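Local coordinates for oxidoreductase, short chain dehydrogenase/reductase family protein (Collinsella aerofaciens, PDB 5FYD) that catalyses the NADPH-dependent reduction of the 7-oxo group of 7-oxolithocholate to give the bile acid ursodeoxycholate, at residues Met1-Glu5 / Lys27-Met33; Cys93-Phe97 / Glu109-Asn113; Phe130-Gly136 / Thr177-Val181. One frame throughout, in Å; residues are numbered along the deposited sequence. Where two conformers were deposited one is given.

Contact 1. Residues Met1-Glu5 / Lys27-Met33; sequences MNLRE and KIAAGGM
Arg4 and Leu3, in the first turn of helix 3-7, meet the Schellman motif that ends helix 19-30, so that one helix start is docked on another helix's finish at the margin of the Rossmann fold. Within the motif, Met33 N returns to Ile28 O and Gly32 N to Ala29 O, with Gly32 as the C-prime residue at positive phi (88°).

The polar part centres on Gly31 O. Arg4 N donates to it at 3.2 Å with an N-H...O angle of 162°, tilted somewhat from the carbonyl plane. The start of the first helix is organised by a capping box: Glu5 N donates to Asn2 OD1 at 3.0 Å, and Asn2 N donates to Glu5 OE1, using the lone pair turned away from the other carboxylate oxygen. A chi1 of 70° puts Asn2 CG between its own N and carbonyl carbon, folded back so that OD1 reaches Glu5 N while CG rests 3.2 Å from Gly31 O.

The apolar part belongs to Leu3. Its CD1 reaches the last turn of helix 19-30, 4.1 Å from Ile28 CG2, the two side chains crossing at about a right angle, and its CB lies 4.0 Å from Met33 CG. Phe222 of helix 214-224 touches both Leu3 and Ile28, while Phe87 of strand 85-90 touches Ile28 and Met33.

Neither glycine could easily carry a side chain. A CB on Gly31 would run into Leu3 CD1, and one on Gly32 would strike both Asn2 ND2 and Arg4 NH1. Past that bare backbone the Arg4 chain runs alongside, bent at chi3, with CD 3.4 Å from Gly32 O and the same oxygen at the edge of the guanidinium, in its plane.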
# COMPACT_ATOMS: atom_id res chain seq x y z
N MET A 1 13.13 36.83 4.91
CA MET A 1 13.48 36.06 6.15
C MET A 1 13.14 34.59 5.93
O MET A 1 12.05 34.28 5.43
CB MET A 1 12.70 36.59 7.35
CG MET A 1 13.09 35.97 8.69
SD MET A 1 12.34 36.79 10.12
CE MET A 1 10.60 36.71 9.67
N ASN A 2 14.06 33.69 6.30
CA ASN A 2 13.84 32.26 6.13
C ASN A 2 13.42 31.62 7.46
O ASN A 2 13.32 32.30 8.46
CB ASN A 2 15.03 31.56 5.46
CG ASN A 2 16.28 31.47 6.33
OD1 ASN A 2 16.28 31.75 7.54
ND2 ASN A 2 17.38 31.04 5.71
N LEU A 3 13.12 30.32 7.43
CA LEU A 3 12.58 29.63 8.61
C LEU A 3 13.54 29.60 9.77
O LEU A 3 13.12 29.73 10.93
CB LEU A 3 12.15 28.20 8.26
CG LEU A 3 10.96 28.07 7.31
CD1 LEU A 3 10.79 26.61 6.90
CD2 LEU A 3 9.67 28.59 7.92
N ARG A 4 14.84 29.43 9.49
CA ARG A 4 15.83 29.43 10.56
C ARG A 4 15.81 30.76 11.30
O ARG A 4 15.79 30.79 12.53
CB ARG A 4 17.23 29.13 10.03
CG ARG A 4 18.28 28.91 11.11
CD ARG A 4 19.70 28.91 10.56
NE ARG A 4 20.13 30.25 10.16
CZ ARG A 4 20.30 30.69 8.91
NH1 ARG A 4 20.11 29.92 7.84
NH2 ARG A 4 20.69 31.95 8.72
N GLU A 5 15.81 31.86 10.55
CA GLU A 5 15.83 33.20 11.15
C GLU A 5 14.53 33.49 11.90
O GLU A 5 14.54 34.10 12.97
CB GLU A 5 16.08 34.26 10.07
CG GLU A 5 17.44 34.16 9.40
CD GLU A 5 17.55 34.93 8.08
OE1 GLU A 5 16.73 34.74 7.15
OE2 GLU A 5 18.51 35.72 7.94
N LYS A 27 11.76 20.81 2.84
CA LYS A 27 11.24 22.19 2.92
C LYS A 27 11.94 23.00 4.03
O LYS A 27 12.39 24.13 3.78
CB LYS A 27 9.72 22.19 3.13
CG LYS A 27 9.08 23.57 3.18
CD LYS A 27 9.16 24.34 1.87
CE LYS A 27 8.24 25.55 1.88
NZ LYS A 27 7.89 26.01 0.51
N ILE A 28 12.09 22.44 5.23
CA ILE A 28 12.75 23.18 6.29
C ILE A 28 14.26 23.37 6.03
O ILE A 28 14.81 24.41 6.36
CB ILE A 28 12.45 22.66 7.73
CG1 ILE A 28 13.09 21.31 7.99
CG2 ILE A 28 10.93 22.63 7.99
CD1 ILE A 28 13.07 20.95 9.46
N ALA A 29 14.89 22.38 5.40
CA ALA A 29 16.28 22.51 5.00
C ALA A 29 16.45 23.61 3.96
O ALA A 29 17.37 24.43 4.09
CB ALA A 29 16.80 21.19 4.49
N ALA A 30 15.57 23.65 2.97
CA ALA A 30 15.55 24.75 1.99
C ALA A 30 15.35 26.11 2.66
O ALA A 30 15.88 27.14 2.21
CB ALA A 30 14.47 24.52 0.96
N GLY A 31 14.58 26.11 3.74
CA GLY A 31 14.40 27.28 4.58
C GLY A 31 15.51 27.56 5.58
O GLY A 31 15.36 28.42 6.45
N GLY A 32 16.62 26.83 5.47
CA GLY A 32 17.81 27.04 6.28
C GLY A 32 17.89 26.34 7.62
O GLY A 32 18.88 26.52 8.33
N MET A 33 16.89 25.54 7.98
CA MET A 33 16.92 24.87 9.28
C MET A 33 17.72 23.59 9.22
O MET A 33 17.69 22.86 8.22
CB MET A 33 15.53 24.49 9.78
CG MET A 33 14.63 25.67 10.05
SD MET A 33 13.09 25.08 10.84
CE MET A 33 13.24 25.85 12.42

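Contact 2. Residues Cys93-Phe97 / Glu109-Asn113; sequences CLHSF and EAMIN
Leu94 and Met111 meet because their first torsions bring them together by different routes. In Leu94, CG stands anti to the backbone N (chi1 -178°) and the branch extends toward the helix; in Met111, CG lies beside the backbone N (chi1 -73°), and the thioether runs out extended before bending at chi3 (-75°). The two side chains cross at about a right angle, their CG atoms 3.9 Å apart. Leu94 CD2 reaches the Ala110 methyl, CB, at 3.8 Å.

Met111 then follows the loop backbone. Its CG passes 3.5 Å from Leu94 O, its SD lies 3.7 Å from His95 CA, and the bend carries CE to within 4.0 Å of Ser96 CB. No hydrogen bond joins the two segments. Polar groups of the loop are served from elsewhere: Asn115 ND2 donates to Leu94 O, and Ser96 N donates to Asn153 OD1.

With Met111 behind its backbone, His95 directs its CB away from the helix and stacks its ring on that of Tyr156, the inferred proton acceptor. This is the loop after the fourth strand of a short-chain dehydrogenase Rossmann fold, packed on the following helix beside the active site.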
# COMPACT_ATOMS: atom_id res chain seq x y z
N CYS A 93 1.98 7.98 11.29
CA CYS A 93 0.65 7.46 11.53
C CYS A 93 0.65 5.96 11.33
O CYS A 93 1.39 5.43 10.49
CB CYS A 93 -0.37 8.11 10.59
SG CYS A 93 -0.29 7.46 8.91
N LEU A 94 -0.21 5.29 12.09
CA LEU A 94 -0.35 3.85 12.02
C LEU A 94 -1.82 3.53 11.93
O LEU A 94 -2.62 3.99 12.74
CB LEU A 94 0.28 3.16 13.24
CG LEU A 94 0.24 1.63 13.26
CD1 LEU A 94 0.94 1.02 12.06
CD2 LEU A 94 0.81 1.09 14.56
N HIS A 95 -2.17 2.73 10.94
CA HIS A 95 -3.53 2.23 10.81
C HIS A 95 -3.49 0.76 10.47
O HIS A 95 -2.45 0.21 10.12
CB HIS A 95 -4.36 3.05 9.82
CG HIS A 95 -3.63 3.42 8.56
ND1 HIS A 95 -3.49 2.55 7.50
CD2 HIS A 95 -3.04 4.58 8.17
CE1 HIS A 95 -2.84 3.15 6.51
NE2 HIS A 95 -2.54 4.38 6.90
N SER A 96 -4.62 0.11 10.62
CA SER A 96 -4.68 -1.34 10.48
C SER A 96 -6.08 -1.73 10.11
O SER A 96 -7.01 -1.48 10.86
CB SER A 96 -4.27 -2.00 11.78
OG SER A 96 -4.12 -3.39 11.58
N PHE A 97 -6.22 -2.35 8.95
CA PHE A 97 -7.51 -2.77 8.46
C PHE A 97 -8.14 -3.80 9.39
O PHE A 97 -7.47 -4.71 9.87
CB PHE A 97 -7.39 -3.35 7.04
CG PHE A 97 -8.63 -4.06 6.57
CD1 PHE A 97 -9.74 -3.33 6.13
CD2 PHE A 97 -8.71 -5.45 6.59
CE1 PHE A 97 -10.90 -3.98 5.72
CE2 PHE A 97 -9.87 -6.10 6.16
CZ PHE A 97 -10.96 -5.36 5.74
N GLU A 109 -3.29 -0.81 20.78
CA GLU A 109 -2.43 -0.03 21.64
C GLU A 109 -1.29 0.58 20.84
O GLU A 109 -0.88 1.71 21.11
CB GLU A 109 -1.92 -0.85 22.83
CG GLU A 109 -1.19 0.04 23.83
CD GLU A 109 -1.20 -0.46 25.26
OE1 GLU A 109 -2.18 -1.07 25.72
OE2 GLU A 109 -0.20 -0.19 25.95
N ALA A 110 -0.78 -0.15 19.85
CA ALA A 110 0.25 0.37 18.96
C ALA A 110 -0.28 1.63 18.27
O ALA A 110 0.41 2.64 18.18
CB ALA A 110 0.68 -0.66 17.93
N MET A 111 -1.51 1.57 17.79
CA MET A 111 -2.12 2.72 17.09
C MET A 111 -2.33 3.89 18.04
O MET A 111 -2.03 5.04 17.70
CB MET A 111 -3.41 2.33 16.40
CG MET A 111 -3.14 1.48 15.13
SD MET A 111 -4.63 1.11 14.18
CE MET A 111 -5.40 -0.13 15.18
N ILE A 112 -2.86 3.63 19.22
CA ILE A 112 -2.95 4.67 20.24
C ILE A 112 -1.58 5.34 20.50
O ILE A 112 -1.48 6.58 20.64
CB ILE A 112 -3.52 4.10 21.55
CG1 ILE A 112 -5.02 3.93 21.41
CG2 ILE A 112 -3.17 5.01 22.74
CD1 ILE A 112 -5.63 3.07 22.51
N ASN A 113 -0.55 4.52 20.59
CA ASN A 113 0.78 5.05 20.84
C ASN A 113 1.26 5.97 19.72
O ASN A 113 1.78 7.05 19.98
CB ASN A 113 1.76 3.92 21.07
CG ASN A 113 1.62 3.34 22.45
OD1 ASN A 113 0.93 3.91 23.30
ND2 ASN A 113 2.29 2.25 22.70

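Contact 3. Residues Phe130-Gly136 / Thr177-Val181; sequences FAAQDRG and TGVDV
Val179 begins a strand beside Gly136 and packs against the end of helix 105-132. From its CB, 3.9 Å from Gly136 O, the side chain forks. CG1, anti to the backbone N (chi1 -172°), lies 3.6 Å from Gly136 O and 3.8 Å from Phe130 CB, and approaches the ring obliquely; CG2 turns to the helix backbone, 3.4 Å from Phe130 O. An alanine here would remove both methyls and is likely to open a gap beside Phe130, leaving its CB and carbonyl without this apolar cover.

The backbones join as parallel strands. Asp180 N donates to Gly136 O at 2.9 Å, whereas the bond from Gly136 N to Gly178 O is weak, long at 3.4 Å. Gly136 itself must stay bare, since a CB would strike Phe130 CD1.

Just before this pairing begins, Asp134, the positive-phi residue of a Schellman motif, swings its carboxylate across. OD1 accepts from Gly178 N at 2.8 Å, met from above the carboxylate plane. Next to it Thr177 OG1 accepts from Val179 N in an ST turn and also bonds to Cys174 O.

Peptide N-H groups at the strand's start thus find side-chain oxygens before regular sheet pairing takes over, so the join is polar where the strand begins and apolar where Val179 meets the helix.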
# COMPACT_ATOMS: atom_id res chain seq x y z
N PHE A 130 8.71 25.98 22.93
CA PHE A 130 8.34 27.08 22.05
C PHE A 130 7.65 28.23 22.81
O PHE A 130 7.95 29.40 22.56
CB PHE A 130 7.45 26.64 20.89
CG PHE A 130 8.09 25.64 19.96
CD1 PHE A 130 9.44 25.68 19.62
CD2 PHE A 130 7.30 24.67 19.35
CE1 PHE A 130 9.98 24.76 18.72
CE2 PHE A 130 7.84 23.74 18.48
CZ PHE A 130 9.19 23.78 18.16
N ALA A 131 6.76 27.89 23.73
CA ALA A 131 6.02 28.90 24.49
C ALA A 131 6.95 29.65 25.45
O ALA A 131 6.81 30.88 25.58
CB ALA A 131 4.87 28.27 25.25
N ALA A 132 7.91 28.95 26.06
CA ALA A 132 8.85 29.58 27.00
C ALA A 132 9.76 30.61 26.32
O ALA A 132 10.05 31.65 26.90
CB ALA A 132 9.67 28.53 27.73
N GLN A 133 10.17 30.34 25.09
CA GLN A 133 10.98 31.28 24.31
C GLN A 133 10.13 32.21 23.44
O GLN A 133 10.65 33.07 22.72
CB GLN A 133 12.02 30.52 23.47
CG GLN A 133 11.44 29.64 22.37
CD GLN A 133 12.44 28.68 21.76
OE1 GLN A 133 13.43 28.27 22.39
NE2 GLN A 133 12.17 28.28 20.53
N ASP A 134 8.81 32.01 23.50
CA ASP A 134 7.83 32.73 22.68
C ASP A 134 8.24 32.77 21.21
O ASP A 134 8.22 33.81 20.55
CB ASP A 134 7.55 34.12 23.26
CG ASP A 134 6.35 34.76 22.64
OD1 ASP A 134 5.34 34.04 22.37
OD2 ASP A 134 6.40 35.97 22.40
N ARG A 135 8.63 31.61 20.69
CA ARG A 135 9.12 31.52 19.36
C ARG A 135 9.10 30.04 18.92
O ARG A 135 9.62 29.19 19.64
CB ARG A 135 10.53 32.10 19.32
CG ARG A 135 11.33 31.74 18.10
CD ARG A 135 12.72 32.37 18.09
NE ARG A 135 13.61 31.99 19.20
CZ ARG A 135 14.43 30.93 19.25
NH1 ARG A 135 14.44 30.02 18.29
NH2 ARG A 135 15.23 30.76 20.31
N GLY A 136 8.51 29.78 17.75
CA GLY A 136 8.49 28.44 17.19
C GLY A 136 7.33 28.16 16.28
O GLY A 136 6.42 28.97 16.16
N THR A 177 0.63 35.04 19.95
CA THR A 177 1.95 34.74 20.54
C THR A 177 2.96 34.56 19.42
O THR A 177 2.61 34.55 18.25
CB THR A 177 1.91 33.44 21.38
OG1 THR A 177 1.87 32.31 20.51
CG2 THR A 177 0.72 33.42 22.30
N GLY A 178 4.22 34.39 19.81
CA GLY A 178 5.30 34.13 18.86
C GLY A 178 5.39 32.70 18.33
O GLY A 178 6.30 32.38 17.58
N VAL A 179 4.49 31.82 18.76
CA VAL A 179 4.46 30.45 18.27
C VAL A 179 3.33 30.33 17.25
O VAL A 179 2.22 30.76 17.52
CB VAL A 179 4.26 29.46 19.43
CG1 VAL A 179 4.43 28.03 18.98
CG2 VAL A 179 5.23 29.77 20.57
N ASP A 180 3.63 29.77 16.08
CA ASP A 180 2.64 29.57 15.01
C ASP A 180 2.33 28.08 14.88
O ASP A 180 3.22 27.29 14.65
CB ASP A 180 3.16 30.09 13.68
CG ASP A 180 3.33 31.60 13.65
OD1 ASP A 180 2.58 32.31 14.35
OD2 ASP A 180 4.25 32.07 12.94
N VAL A 181 1.06 27.71 15.03
CA VAL A 181 0.65 26.33 15.00
C VAL A 181 -0.43 26.17 13.96
O VAL A 181 -1.29 27.02 13.82
CB VAL A 181 0.20 25.84 16.40
CG1 VAL A 181 -0.41 24.43 16.37
CG2 VAL A 181 1.37 25.89 17.35

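The three contacts follow one another along the chain without touching. Contacts 1 and 3 are neighbours, centres about 16 Å and nearest atoms about 6 Å apart; the end of helix 3-7, whose start belongs to contact 1, reaches contact 3: Tyr7 O accepts from Arg135 NH1, and Tyr7 OH hydrogen-bonds to Asp180 OD2. Contact 2 lies across the chain's centre from contact 1, centres about 32 Å apart, and about 30 Å from contact 3, although contacts 2 and 3 share helix 105-132. Contact 2 adjoins both sites: between side chains, His95 is about 4 Å from Tyr156 and Leu94 about 7 Å from NADP(+)-binding Asp66. The Lys27 side chain of contact 1 is about 9 Å from NADP(+)-binding Gly21; contact 3 is remote.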